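PDB 2W8D: processed glycerol phosphate lipoteichoic acid synthase 2 from Bacillus subtilis, which belongs to the sulfatase family, within the alkaline phosphatase clan, and binds a magnesium ion in its C-terminal domain. Local coordinates for residues Glu177-Leu182 with Lys243-Tyr248; Asn284-Arg289 with Lys355-Ser360; Arg341-Ile344 with Asp350-Ser353. All blocks are in the same frame, centred on the assembly; numbering follows the deposited sequence.

In the fold
Coming from the N terminus, the chain first closes contact 1, where helix 171-183 meets the turn that ends helix 219-244; the 60 residues in between include strand 189-194 of the large mixed sheet. Contact 2 opens only later, so the two follow in series and lie on opposite sides of the chain's centre, their centres about 39 Å apart. Contact 2 joins the end of helix 281-286 to strand 356-359, and inside its loop nests contact 3, the short pairing of 341-344 with 350-353. Contacts 2 and 3 share the five-stranded antiparallel sheet, in which strands 351-352 and 356-359 are neighbours, and their centres are only about 9 Å apart.

Contact 1 of 3, residues Glu177-Leu182 with Lys243-Tyr248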
loop_
_atom_site.group_PDB
_atom_site.type_symbol
_atom_site.label_atom_id
_atom_site.label_comp_id
_atom_site.label_asym_id
_atom_site.label_seq_id
_atom_site.Cartn_x
_atom_site.Cartn_y
_atom_site.Cartn_z
ATOM N N GLU A 177 6.948 -19.588 8.770
ATOM C CA GLU A 177 5.959 -19.917 9.794
ATOM C C GLU A 177 4.510 -19.582 9.413
ATOM O O GLU A 177 3.574 -20.267 9.845
ATOM C CB GLU A 177 6.363 -19.286 11.133
ATOM C CG GLU A 177 7.339 -20.188 11.909
ATOM C CD GLU A 177 8.147 -19.450 12.969
ATOM O OE1 GLU A 177 7.608 -19.192 14.063
ATOM O OE2 GLU A 177 9.338 -19.165 12.719
ATOM N N SER A 178 4.341 -18.565 8.568
ATOM C CA SER A 178 3.021 -18.210 8.057
ATOM C C SER A 178 2.403 -19.234 7.092
ATOM O O SER A 178 1.179 -19.270 6.956
ATOM C CB SER A 178 3.039 -16.829 7.395
ATOM O OG SER A 178 3.450 -15.821 8.303
HETATM N N MSE A 179 3.225 -20.061 6.440
HETATM C CA MSE A 179 2.721 -21.050 5.469
HETATM C C MSE A 179 1.610 -21.968 5.995
HETATM O O MSE A 179 0.493 -21.900 5.476
HETATM C CB MSE A 179 3.846 -21.843 4.782
HETATM C CG MSE A 179 4.837 -20.969 3.976
HETATM SE SE MSE A 179 4.107 -19.377 3.006
HETATM C CE MSE A 179 3.169 -20.286 1.543
ATOM N N PRO A 180 1.879 -22.783 7.046
ATOM C CA PRO A 180 0.785 -23.662 7.528
ATOM C C PRO A 180 -0.422 -22.884 8.034
ATOM O O PRO A 180 -1.546 -23.348 7.948
ATOM C CB PRO A 180 1.422 -24.464 8.681
ATOM C CG PRO A 180 2.705 -23.749 9.009
ATOM C CD PRO A 180 3.145 -23.027 7.762
ATOM N N LEU A 181 -0.194 -21.682 8.543
ATOM C CA LEU A 181 -1.304 -20.887 8.984
ATOM C C LEU A 181 -2.119 -20.484 7.756
ATOM O O LEU A 181 -3.336 -20.600 7.739
ATOM C CB LEU A 181 -0.810 -19.692 9.793
ATOM C CG LEU A 181 0.037 -20.098 11.002
ATOM C CD1 LEU A 181 0.681 -18.866 11.583
ATOM C CD2 LEU A 181 -0.788 -20.909 12.104
ATOM N N LEU A 182 -1.447 -20.069 6.701
ATOM C CA LEU A 182 -2.139 -19.631 5.497
ATOM C C LEU A 182 -2.869 -20.762 4.781
ATOM O O LEU A 182 -3.955 -20.549 4.242
ATOM C CB LEU A 182 -1.162 -18.985 4.530
ATOM C CG LEU A 182 -1.794 -18.521 3.230
ATOM C CD1 LEU A 182 -2.652 -17.271 3.482
ATOM C CD2 LEU A 182 -0.694 -18.264 2.222
ATOM N N LYS A 243 4.248 -21.357 -4.593
ATOM C CA LYS A 243 4.224 -22.175 -5.789
ATOM C C LYS A 243 4.295 -23.652 -5.456
ATOM O O LYS A 243 3.709 -24.445 -6.171
ATOM C CB LYS A 243 5.341 -21.777 -6.752
ATOM C CG LYS A 243 5.188 -20.358 -7.329
ATOM C CD LYS A 243 6.485 -19.875 -8.017
ATOM C CE LYS A 243 6.206 -18.758 -9.017
ATOM N NZ LYS A 243 7.459 -18.000 -9.423
ATOM N N LYS A 244 4.980 -24.028 -4.375
ATOM C CA LYS A 244 4.930 -25.423 -3.905
ATOM C C LYS A 244 3.494 -25.791 -3.534
ATOM O O LYS A 244 2.988 -26.800 -4.000
ATOM C CB LYS A 244 5.816 -25.691 -2.671
ATOM C CG LYS A 244 7.224 -25.117 -2.676
ATOM C CD LYS A 244 8.214 -25.996 -3.442
ATOM C CE LYS A 244 9.396 -25.127 -3.925
ATOM N NZ LYS A 244 10.285 -25.881 -4.872
ATOM N N ASP A 245 2.841 -24.974 -2.694
ATOM C CA ASP A 245 1.535 -25.364 -2.159
ATOM C C ASP A 245 0.352 -25.119 -3.099
ATOM O O ASP A 245 -0.775 -25.469 -2.774
ATOM C CB ASP A 245 1.293 -24.790 -0.760
ATOM C CG ASP A 245 1.289 -23.254 -0.724
ATOM O OD1 ASP A 245 0.698 -22.585 -1.611
ATOM O OD2 ASP A 245 1.875 -22.689 0.226
ATOM N N GLY A 246 0.611 -24.538 -4.268
ATOM C CA GLY A 246 -0.439 -24.353 -5.282
ATOM C C GLY A 246 -1.275 -23.077 -5.158
ATOM O O GLY A 246 -2.208 -22.848 -5.932
ATOM N N LEU A 247 -0.947 -22.228 -4.196
ATOM C CA LEU A 247 -1.733 -21.005 -3.988
ATOM C C LEU A 247 -1.394 -19.878 -4.972
ATOM O O LEU A 247 -2.164 -18.926 -5.112
ATOM C CB LEU A 247 -1.657 -20.541 -2.532
ATOM C CG LEU A 247 -2.239 -21.497 -1.469
ATOM C CD1 LEU A 247 -1.989 -21.022 -0.053
ATOM C CD2 LEU A 247 -3.712 -21.723 -1.680
ATOM N N TYR A 248 -0.262 -20.005 -5.666
ATOM C CA TYR A 248 0.221 -18.957 -6.587
ATOM C C TYR A 248 -0.702 -18.762 -7.785
ATOM O O TYR A 248 -1.016 -17.629 -8.153
ATOM C CB TYR A 248 1.625 -19.281 -7.074
ATOM C CG TYR A 248 2.275 -18.205 -7.913
ATOM C CD1 TYR A 248 2.845 -17.089 -7.319
ATOM C CD2 TYR A 248 2.365 -18.329 -9.306
ATOM C CE1 TYR A 248 3.471 -16.093 -8.083
ATOM C CE2 TYR A 248 2.998 -17.334 -10.090
ATOM C CZ TYR A 248 3.548 -16.236 -9.465
ATOM O OH TYR A 248 4.161 -15.241 -10.189
#
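Met179, modelled as selenomethionine, meets Asp245 with nothing but its terminal methyl. From CB outward, CB and CG stay back; the bend at chi2 (-36°) places SE, and the one at chi3 (-73°) brings CE in to 3.0 Å from Asp245 OD2. That is tight for a carbon and an oxygen, so the exact spacing is doubtful. The two side chains cross at about a right angle. The other carboxylate oxygen is occupied in its own segment: Asp245 OD1 accepts from Leu247 N at 3.1 Å, an Asx turn that carries the chain out of the helix through Gly246 with positive phi. Glu183 brings a like charge close to OD2, which may raise the proton affinity of either acid. One turn further along, Leu182 and Leu247 slide past each other in opposite directions, with Leu182 CD2 3.8 Å from Leu247 CD1. Both leucines also rest on Phe189 of strand 189-194, and Leu182 touches Phe129 of strand 125-130. Met179 leans on Phe238 and Leu242, so helix 171-183 lies against the end of helix 219-244 and against strands 189-194 and 125-130 of the large mixed sheet, neither of them at its edge.

Contact 2 of 3, residues Asn284-Arg289 with Lys355-Ser360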
loop_
_atom_site.group_PDB
_atom_site.type_symbol
_atom_site.label_atom_id
_atom_site.label_comp_id
_atom_site.label_asym_id
_atom_site.label_seq_id
_atom_site.Cartn_x
_atom_site.Cartn_y
_atom_site.Cartn_z
ATOM N N ASN A 284 12.817 15.301 -3.886
ATOM C CA ASN A 284 12.130 14.630 -2.805
ATOM C C ASN A 284 10.687 14.200 -3.100
ATOM O O ASN A 284 10.276 13.118 -2.691
ATOM C CB ASN A 284 12.179 15.406 -1.511
ATOM C CG ASN A 284 11.816 14.535 -0.339
ATOM O OD1 ASN A 284 12.486 13.530 -0.077
ATOM N ND2 ASN A 284 10.723 14.867 0.340
ATOM N N ALA A 285 9.933 15.012 -3.834
ATOM C CA ALA A 285 8.583 14.624 -4.228
ATOM C C ALA A 285 8.628 13.383 -5.156
ATOM O O ALA A 285 7.829 12.425 -4.992
ATOM C CB ALA A 285 7.879 15.771 -4.879
ATOM N N GLN A 286 9.600 13.398 -6.077
ATOM C CA GLN A 286 9.813 12.267 -6.973
ATOM C C GLN A 286 10.180 11.007 -6.215
ATOM O O GLN A 286 9.852 9.921 -6.672
ATOM C CB GLN A 286 10.873 12.569 -8.079
ATOM C CG GLN A 286 10.598 13.852 -8.873
ATOM C CD GLN A 286 9.132 13.972 -9.279
ATOM O OE1 GLN A 286 8.593 13.070 -9.892
ATOM N NE2 GLN A 286 8.487 15.084 -8.928
ATOM N N LEU A 287 10.841 11.157 -5.061
ATOM C CA LEU A 287 11.279 10.002 -4.262
ATOM C C LEU A 287 10.156 9.357 -3.417
ATOM O O LEU A 287 10.410 8.421 -2.665
ATOM C CB LEU A 287 12.468 10.382 -3.362
ATOM C CG LEU A 287 13.773 10.507 -4.174
ATOM C CD1 LEU A 287 14.801 11.392 -3.457
ATOM C CD2 LEU A 287 14.328 9.109 -4.547
ATOM N N GLN A 288 8.944 9.907 -3.500
ATOM C CA GLN A 288 7.798 9.347 -2.797
ATOM C C GLN A 288 7.132 8.256 -3.634
ATOM O O GLN A 288 6.142 7.693 -3.203
ATOM C CB GLN A 288 6.791 10.440 -2.404
ATOM C CG GLN A 288 7.401 11.597 -1.538
ATOM C CD GLN A 288 8.245 11.111 -0.364
ATOM O OE1 GLN A 288 7.731 10.440 0.543
ATOM N NE2 GLN A 288 9.545 11.428 -0.375
ATOM N N ARG A 289 7.667 7.966 -4.838
ATOM C CA ARG A 289 7.252 6.765 -5.545
ATOM C C ARG A 289 7.579 5.536 -4.662
ATOM O O ARG A 289 8.706 5.401 -4.162
ATOM C CB ARG A 289 7.946 6.656 -6.912
ATOM C CG ARG A 289 7.301 7.485 -8.036
ATOM C CD ARG A 289 8.175 7.492 -9.285
ATOM N NE ARG A 289 7.609 8.362 -10.325
ATOM C CZ ARG A 289 7.773 9.691 -10.392
ATOM N NH1 ARG A 289 8.490 10.335 -9.484
ATOM N NH2 ARG A 289 7.219 10.385 -11.375
ATOM N N LYS A 355 1.419 16.387 -15.373
ATOM C CA LYS A 355 1.722 17.793 -15.627
ATOM C C LYS A 355 2.532 18.520 -14.528
ATOM O O LYS A 355 3.553 19.154 -14.813
ATOM C CB LYS A 355 0.422 18.577 -15.879
ATOM C CG LYS A 355 0.578 19.590 -17.007
ATOM C CD LYS A 355 -0.491 20.665 -16.928
ATOM C CE LYS A 355 -0.534 21.527 -18.165
ATOM N NZ LYS A 355 -1.661 22.486 -18.025
ATOM N N TYR A 356 2.063 18.435 -13.287
ATOM C CA TYR A 356 2.569 19.303 -12.220
ATOM C C TYR A 356 2.983 18.550 -10.989
ATOM O O TYR A 356 2.341 17.557 -10.609
ATOM C CB TYR A 356 1.467 20.257 -11.736
ATOM C CG TYR A 356 0.932 21.212 -12.740
ATOM C CD1 TYR A 356 1.774 22.042 -13.470
ATOM C CD2 TYR A 356 -0.436 21.334 -12.924
ATOM C CE1 TYR A 356 1.253 22.968 -14.375
ATOM C CE2 TYR A 356 -0.956 22.229 -13.814
ATOM C CZ TYR A 356 -0.118 23.046 -14.533
ATOM O OH TYR A 356 -0.680 23.929 -15.427
ATOM N N THR A 357 4.064 19.010 -10.365
ATOM C CA THR A 357 4.305 18.686 -8.972
ATOM C C THR A 357 4.245 19.942 -8.093
ATOM O O THR A 357 4.944 20.944 -8.343
ATOM C CB THR A 357 5.470 17.656 -8.707
ATOM O OG1 THR A 357 6.407 18.137 -7.726
ATOM C CG2 THR A 357 6.172 17.185 -9.959
ATOM N N LYS A 358 3.329 19.923 -7.137
ATOM C CA LYS A 358 3.109 21.061 -6.266
ATOM C C LYS A 358 3.595 20.750 -4.873
ATOM O O LYS A 358 3.079 19.832 -4.251
ATOM C CB LYS A 358 1.626 21.388 -6.170
ATOM C CG LYS A 358 1.384 22.821 -5.677
ATOM C CD LYS A 358 0.106 22.936 -4.912
ATOM C CE LYS A 358 -0.208 24.381 -4.615
ATOM N NZ LYS A 358 -1.558 24.480 -4.005
ATOM N N ILE A 359 4.542 21.536 -4.370
ATOM C CA ILE A 359 5.127 21.320 -3.039
ATOM C C ILE A 359 5.212 22.655 -2.282
ATOM O O ILE A 359 5.805 23.622 -2.780
ATOM C CB ILE A 359 6.537 20.666 -3.141
ATOM C CG1 ILE A 359 6.496 19.386 -3.973
ATOM C CG2 ILE A 359 7.122 20.354 -1.748
ATOM C CD1 ILE A 359 5.722 18.138 -3.282
ATOM N N SER A 360 4.599 22.700 -1.092
ATOM C CA SER A 360 4.486 23.932 -0.272
ATOM C C SER A 360 4.138 25.143 -1.111
ATOM O O SER A 360 4.794 26.180 -1.011
ATOM C CB SER A 360 5.781 24.220 0.522
ATOM O OG SER A 360 6.371 22.993 0.928
#
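Ala285 and Ile359 make the close apolar part of this contact. The methyl of Ala285 points at the strand, and its CB lies 3.6 Å from Ile359 CD1. The isoleucine gets there by folding: CG1 sits beside its backbone N (chi1 -54°), and CG1 and CD1 both lie along the methyl, CD1 the nearer. Next to this pair, Gln286 presents its amide nitrogen to Thr357, with Gln286 NE2 3.3 Å from Thr357 CG2, a polar-to-methyl approach rather than a bond. The amide is held from its other end: Arg289 NH1 donates to Gln286 OE1 at 2.8 Å, nearly straight at 170°, with the oxygen in the guanidinium plane. The same NH1 also reaches the main-chain oxygen of Gln286, so one nitrogen ties side chain and backbone together where a type I turn, Gln286 to Arg289, leaves the helix. Thr357 is buried, yet its OG1 has no partner in the model, and with chi1 at 129° the rotation of this side chain is uncertain.

The open side lies at the two ends of the strand segment, where Lys355 and Ser360 are exposed. The far face of the strand is covered by helix 380-397, with Tyr356 buried there against Glu381 and Lys358 forming a salt bridge with Asp382. The helix end thus sits on the central strand of a five-stranded antiparallel sheet, consistent with the small C-terminal sheet found beside the main alpha/beta sheet in sulfatase-like folds.

Contact 3 of 3, residues Arg341-Ile344 with Asp350-Ser353; sequences REVI and DFIS
Ser353, whose CB packs 3.7 Å from Val343 CA, has a hydroxyl that several groups grip: OG is hydrogen-bonded to Glu381 and to the backbone N of Tyr356, with a weaker bond to Lys355 N. Placed between the backbone N and the carbonyl carbon (chi1 84°), OG turns into the bend that leads to the next strand. The segments themselves are joined by a reciprocal pair of backbone bonds, Ile344 N to Ile352 O at 2.6 Å and Ile352 N to Ile344 O at 3.0 Å, which makes these two residues a hydrogen-bonded antiparallel pair. Their side chains share a face of the sheet, where Ile344 CB comes 4.0 Å from Ile352 CG2. Beyond the pair, Glu342 O receives a CA-H...O contact from Ser353 CA at 3.5 Å. Val343 and Phe351 lie side by side and point the same way, with Val343 CG1 3.8 Å from Phe351 CD1, meeting the ring obliquely. Both side chains rest on Glu381 and Val385 of helix 380-397. On the isoleucine face, Ile352 touches Thr357 and Gln286, so strand 351-352 lies between its outer partner 344-345 and strand 356-359, with the helix against one face of the sheet.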
loop_
_atom_site.group_PDB
_atom_site.type_symbol
_atom_site.label_atom_id
_atom_site.label_comp_id
_atom_site.label_asym_id
_atom_site.label_seq_id
_atom_site.Cartn_x
_atom_site.Cartn_y
_atom_site.Cartn_z
ATOM N N ARG A 341 -8.165 8.831 -13.119
ATOM C CA ARG A 341 -7.574 10.168 -12.874
ATOM C C ARG A 341 -6.115 10.072 -12.447
ATOM O O ARG A 341 -5.751 9.156 -11.736
ATOM C CB ARG A 341 -8.412 11.021 -11.901
ATOM C CG ARG A 341 -8.456 10.545 -10.427
ATOM C CD ARG A 341 -7.298 11.112 -9.581
ATOM N NE ARG A 341 -7.323 10.574 -8.219
ATOM C CZ ARG A 341 -6.813 9.398 -7.848
ATOM N NH1 ARG A 341 -6.222 8.602 -8.735
ATOM N NH2 ARG A 341 -6.919 9.005 -6.586
ATOM N N GLU A 342 -5.273 11.005 -12.884
ATOM C CA GLU A 342 -3.843 10.908 -12.618
ATOM C C GLU A 342 -3.278 12.062 -11.814
ATOM O O GLU A 342 -2.070 12.196 -11.698
ATOM C CB GLU A 342 -3.087 10.769 -13.924
ATOM C CG GLU A 342 -3.316 9.410 -14.565
ATOM C CD GLU A 342 -2.421 9.154 -15.758
ATOM O OE1 GLU A 342 -2.921 9.248 -16.900
ATOM O OE2 GLU A 342 -1.226 8.867 -15.555
ATOM N N VAL A 343 -4.145 12.882 -11.240
ATOM C CA VAL A 343 -3.731 13.960 -10.384
ATOM C C VAL A 343 -3.760 13.368 -8.958
ATOM O O VAL A 343 -4.831 13.116 -8.420
ATOM C CB VAL A 343 -4.699 15.170 -10.512
ATOM C CG1 VAL A 343 -4.208 16.326 -9.701
ATOM C CG2 VAL A 343 -4.862 15.621 -12.005
ATOM N N ILE A 344 -2.583 13.141 -8.363
ATOM C CA ILE A 344 -2.477 12.300 -7.171
ATOM C C ILE A 344 -2.298 13.157 -5.936
ATOM O O ILE A 344 -1.262 13.777 -5.763
ATOM C CB ILE A 344 -1.329 11.254 -7.266
ATOM C CG1 ILE A 344 -1.293 10.528 -8.635
ATOM C CG2 ILE A 344 -1.443 10.220 -6.166
ATOM C CD1 ILE A 344 -2.590 9.892 -9.036
ATOM N N ASP A 350 -0.121 18.955 -0.909
ATOM C CA ASP A 350 0.739 18.843 -2.071
ATOM C C ASP A 350 0.115 17.805 -3.007
ATOM O O ASP A 350 -0.832 17.077 -2.641
ATOM C CB ASP A 350 2.162 18.403 -1.670
ATOM C CG ASP A 350 2.873 19.453 -0.783
ATOM O OD1 ASP A 350 2.343 20.579 -0.600
ATOM O OD2 ASP A 350 3.960 19.165 -0.252
ATOM N N PHE A 351 0.603 17.775 -4.229
ATOM C CA PHE A 351 0.150 16.771 -5.167
ATOM C C PHE A 351 1.120 16.551 -6.281
ATOM O O PHE A 351 2.051 17.326 -6.456
ATOM C CB PHE A 351 -1.272 17.051 -5.696
ATOM C CG PHE A 351 -1.376 18.179 -6.691
ATOM C CD1 PHE A 351 -1.163 17.953 -8.049
ATOM C CD2 PHE A 351 -1.816 19.448 -6.289
ATOM C CE1 PHE A 351 -1.312 18.998 -8.991
ATOM C CE2 PHE A 351 -1.971 20.489 -7.215
ATOM C CZ PHE A 351 -1.720 20.263 -8.559
ATOM N N ILE A 352 0.911 15.466 -7.021
ATOM C CA ILE A 352 1.703 15.207 -8.200
ATOM C C ILE A 352 0.798 14.696 -9.289
ATOM O O ILE A 352 -0.163 13.983 -9.021
ATOM C CB ILE A 352 2.866 14.259 -7.931
ATOM C CG1 ILE A 352 3.747 14.143 -9.182
ATOM C CG2 ILE A 352 2.366 12.844 -7.515
ATOM C CD1 ILE A 352 5.118 13.642 -8.893
ATOM N N SER A 353 1.094 15.099 -10.520
ATOM C CA SER A 353 0.388 14.626 -11.701
ATOM C C SER A 353 1.368 14.602 -12.885
ATOM O O SER A 353 2.473 15.118 -12.772
ATOM C CB SER A 353 -0.770 15.566 -12.005
ATOM O OG SER A 353 -0.311 16.654 -12.760
#